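Local coordinates for protein ribokinase (Giardia lamblia, PDB 6WHJ) that probably catalyses the magnesium-dependent phosphorylation of ribose at O-5 by ATP, yielding ribose 5-phosphate for nucleotide synthesis and the pentose phosphate pathway, at residues V114-S126 against M143-F155. Sequence-based numbering, arbitrary orientation.
Sequences VISEGANGMLKPS and MQCEISPDNTLLF. With EDO (1,2-ethanediol), chain F.
N151, in the first turn of helix 149-165, faces the chain that leaves the 3-10 turn 119-122, and each atom of its side chain has a neighbour there. CB lies 3.2 Å from L123 O. Beyond it, CG sits beside backbone N (chi1 -68°) and meets L123 O and K124 CG. OD1 rests against the aliphatic part of K124, nearest at CG. ND2 comes close to G121 O, but at too poor an angle to count as bonded; its partner is a water 3.0 Å from ND2, which also donates to L123 O and accepts from S148 N. One water thus links the loop to the helix start, where S148 is the N-cap, its OG accepting from N151 N (156° at the hydrogen). One turn on, P125 CD stands 4.0 Å from the F155 ring centroid, 6° off the normal, a CH-pi contact over the face, while L123 O approaches the ring edge. At the far end I115 CD1 touches E146 OE2; E146, a predicted substrate-binding residue, is also hydrogen-bonded through OE1 to S14 OG and the backbone N of K44. The contact joins the four-stranded lid to the alpha/beta core of this PfkB-family kinase: strand 111-116 pairs with the second subunit's sheet, and L123 and F155 both pack on I12 of strand 9-12.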
# COMPACT_ATOMS: atom_id res chain seq x y z
N VAL B 114 5.99 -3.56 -1.10
CA VAL B 114 6.69 -3.10 0.10
C VAL B 114 6.16 -3.91 1.27
O VAL B 114 4.95 -3.88 1.55
CB VAL B 114 6.49 -1.60 0.35
CG1 VAL B 114 7.25 -1.20 1.61
CG2 VAL B 114 6.95 -0.78 -0.83
N ILE B 115 7.05 -4.63 1.94
CA ILE B 115 6.69 -5.46 3.08
C ILE B 115 7.01 -4.72 4.37
O ILE B 115 8.12 -4.18 4.53
CB ILE B 115 7.43 -6.81 3.03
CG1 ILE B 115 7.12 -7.52 1.71
CG2 ILE B 115 7.06 -7.65 4.21
CD1 ILE B 115 7.80 -8.87 1.57
N SER B 116 6.06 -4.71 5.29
CA SER B 116 6.29 -4.30 6.67
C SER B 116 6.25 -5.61 7.44
O SER B 116 5.18 -6.16 7.71
CB SER B 116 5.22 -3.33 7.17
OG SER B 116 5.46 -2.96 8.53
N GLU B 117 7.44 -6.12 7.78
CA GLU B 117 7.54 -7.48 8.31
C GLU B 117 6.75 -7.62 9.60
O GLU B 117 6.10 -8.65 9.83
CB GLU B 117 9.01 -7.87 8.48
CG GLU B 117 9.72 -7.22 9.61
CD GLU B 117 11.05 -7.88 9.91
OE1 GLU B 117 11.42 -8.84 9.20
OE2 GLU B 117 11.72 -7.44 10.88
N GLY B 118 6.74 -6.57 10.44
CA GLY B 118 5.92 -6.60 11.64
C GLY B 118 6.26 -7.81 12.49
O GLY B 118 7.43 -8.10 12.78
N ALA B 119 5.22 -8.56 12.87
CA ALA B 119 5.39 -9.68 13.78
C ALA B 119 6.23 -10.81 13.18
O ALA B 119 6.69 -11.68 13.93
CB ALA B 119 4.02 -10.22 14.21
N ASN B 120 6.43 -10.81 11.86
CA ASN B 120 7.33 -11.80 11.27
C ASN B 120 8.74 -11.64 11.82
O ASN B 120 9.49 -12.63 11.92
CB ASN B 120 7.32 -11.67 9.75
CG ASN B 120 6.00 -12.12 9.15
OD1 ASN B 120 5.56 -13.25 9.38
ND2 ASN B 120 5.34 -11.23 8.40
N GLY B 121 9.11 -10.43 12.25
CA GLY B 121 10.42 -10.20 12.83
C GLY B 121 10.60 -10.76 14.23
O GLY B 121 11.73 -10.76 14.73
N MET B 122 9.53 -11.24 14.88
CA MET B 122 9.66 -11.86 16.20
C MET B 122 9.79 -13.38 16.16
O MET B 122 9.99 -13.99 17.22
CB MET B 122 8.47 -11.51 17.11
CG MET B 122 8.57 -10.18 17.83
SD MET B 122 8.24 -8.76 16.79
CE MET B 122 8.21 -7.49 18.06
N LEU B 123 9.63 -14.00 15.00
CA LEU B 123 9.69 -15.45 14.87
C LEU B 123 11.13 -15.90 15.06
O LEU B 123 11.96 -15.74 14.17
CB LEU B 123 9.14 -15.90 13.51
CG LEU B 123 8.98 -17.40 13.25
CD1 LEU B 123 7.98 -17.97 14.21
CD2 LEU B 123 8.54 -17.67 11.84
N LYS B 124 11.42 -16.45 16.24
CA LYS B 124 12.70 -17.00 16.66
C LYS B 124 12.43 -18.42 17.14
O LYS B 124 11.28 -18.77 17.43
CB LYS B 124 13.35 -16.24 17.83
CG LYS B 124 13.31 -14.74 17.88
CD LYS B 124 13.98 -14.31 19.17
CE LYS B 124 14.48 -12.89 19.14
NZ LYS B 124 13.42 -11.97 18.66
N PRO B 125 13.46 -19.26 17.25
CA PRO B 125 13.25 -20.57 17.88
C PRO B 125 12.62 -20.48 19.26
O PRO B 125 11.69 -21.23 19.56
CB PRO B 125 14.68 -21.15 17.96
CG PRO B 125 15.39 -20.52 16.80
CD PRO B 125 14.83 -19.12 16.69
N SER B 126 13.06 -19.53 20.09
CA SER B 126 12.55 -19.42 21.46
C SER B 126 11.04 -19.16 21.50
O SER B 126 10.38 -19.50 22.48
CB SER B 126 13.33 -18.35 22.23
OG SER B 126 13.00 -17.04 21.80
N MET B 143 11.96 -22.90 4.17
CA MET B 143 12.13 -21.52 4.62
C MET B 143 12.29 -20.62 3.40
O MET B 143 12.66 -21.07 2.32
CB MET B 143 13.36 -21.36 5.53
CG MET B 143 13.33 -22.21 6.78
SD MET B 143 14.62 -21.76 7.95
CE MET B 143 14.09 -20.12 8.47
N GLN B 144 12.00 -19.33 3.61
CA GLN B 144 12.14 -18.30 2.59
C GLN B 144 12.97 -17.14 3.13
O GLN B 144 13.87 -17.34 3.94
CB GLN B 144 10.79 -17.79 2.11
CG GLN B 144 9.82 -18.87 1.70
CD GLN B 144 9.14 -19.52 2.88
OE1 GLN B 144 8.96 -18.89 3.92
NE2 GLN B 144 8.77 -20.78 2.73
N CYS B 145 12.66 -15.91 2.70
CA CYS B 145 13.44 -14.74 3.10
C CYS B 145 12.55 -13.61 3.59
O CYS B 145 12.87 -12.43 3.40
CB CYS B 145 14.30 -14.25 1.93
SG CYS B 145 15.58 -15.41 1.40
N GLU B 146 11.43 -13.93 4.25
CA GLU B 146 10.50 -12.91 4.72
C GLU B 146 10.38 -12.89 6.24
O GLU B 146 9.38 -12.40 6.77
CB GLU B 146 9.13 -13.09 4.07
CG GLU B 146 9.08 -12.71 2.60
CD GLU B 146 7.68 -12.78 2.01
OE1 GLU B 146 6.79 -13.38 2.66
OE2 GLU B 146 7.46 -12.24 0.90
N ILE B 147 11.37 -13.43 6.97
CA ILE B 147 11.52 -13.15 8.39
C ILE B 147 12.88 -12.48 8.57
O ILE B 147 13.56 -12.16 7.59
CB ILE B 147 11.39 -14.42 9.27
CG1 ILE B 147 12.52 -15.42 8.98
CG2 ILE B 147 10.01 -15.07 9.08
CD1 ILE B 147 12.60 -16.57 9.99
N SER B 148 13.30 -12.25 9.81
CA SER B 148 14.50 -11.47 10.05
C SER B 148 15.76 -12.28 9.73
O SER B 148 15.80 -13.50 9.93
CB SER B 148 14.56 -11.01 11.50
OG SER B 148 15.40 -11.86 12.26
N PRO B 149 16.81 -11.62 9.21
CA PRO B 149 18.06 -12.34 8.91
C PRO B 149 18.66 -13.05 10.11
O PRO B 149 19.05 -14.23 9.99
CB PRO B 149 18.98 -11.22 8.39
CG PRO B 149 18.06 -10.18 7.87
CD PRO B 149 16.87 -10.21 8.78
N ASP B 150 18.72 -12.39 11.26
CA ASP B 150 19.34 -13.00 12.43
C ASP B 150 18.53 -14.17 12.95
O ASP B 150 19.10 -15.17 13.41
CB ASP B 150 19.49 -11.96 13.55
CG ASP B 150 20.55 -10.92 13.25
OD1 ASP B 150 21.36 -11.13 12.31
OD2 ASP B 150 20.60 -9.90 13.97
N ASN B 151 17.20 -14.09 12.87
CA ASN B 151 16.35 -15.17 13.34
C ASN B 151 16.35 -16.34 12.37
O ASN B 151 16.18 -17.49 12.80
CB ASN B 151 14.94 -14.66 13.57
CG ASN B 151 14.86 -13.69 14.73
OD1 ASN B 151 15.69 -13.75 15.64
ND2 ASN B 151 13.88 -12.79 14.70
N THR B 152 16.52 -16.08 11.08
CA THR B 152 16.72 -17.17 10.13
C THR B 152 17.95 -17.99 10.50
O THR B 152 17.91 -19.22 10.47
CB THR B 152 16.87 -16.61 8.72
OG1 THR B 152 15.67 -15.90 8.36
CG2 THR B 152 17.07 -17.73 7.72
N LEU B 153 19.04 -17.32 10.89
CA LEU B 153 20.25 -18.04 11.26
C LEU B 153 20.05 -18.82 12.55
O LEU B 153 20.68 -19.87 12.75
CB LEU B 153 21.43 -17.07 11.38
CG LEU B 153 21.84 -16.41 10.06
CD1 LEU B 153 23.12 -15.62 10.18
CD2 LEU B 153 21.93 -17.44 8.92
N LEU B 154 19.20 -18.33 13.45
CA LEU B 154 18.86 -19.13 14.62
C LEU B 154 18.08 -20.37 14.20
O LEU B 154 18.34 -21.47 14.70
CB LEU B 154 18.08 -18.31 15.64
CG LEU B 154 18.78 -17.14 16.34
CD1 LEU B 154 17.81 -16.41 17.26
CD2 LEU B 154 20.00 -17.60 17.10
N PHE B 155 17.12 -20.23 13.26
CA PHE B 155 16.40 -21.41 12.80
C PHE B 155 17.30 -22.36 12.05
O PHE B 155 17.11 -23.58 12.13
CB PHE B 155 15.21 -21.02 11.91
CG PHE B 155 13.99 -20.61 12.68
CD1 PHE B 155 13.32 -21.53 13.47
CD2 PHE B 155 13.52 -19.31 12.61
CE1 PHE B 155 12.22 -21.16 14.20
CE2 PHE B 155 12.40 -18.93 13.33
CZ PHE B 155 11.75 -19.85 14.12
C1 EDO F . 4.70 -12.10 -0.81
O1 EDO F . 5.79 -11.19 -0.60
C2 EDO F . 3.38 -11.45 -0.38
O2 EDO F . 3.60 -10.77 0.86
O HOH W 1 11.90 -13.17 12.47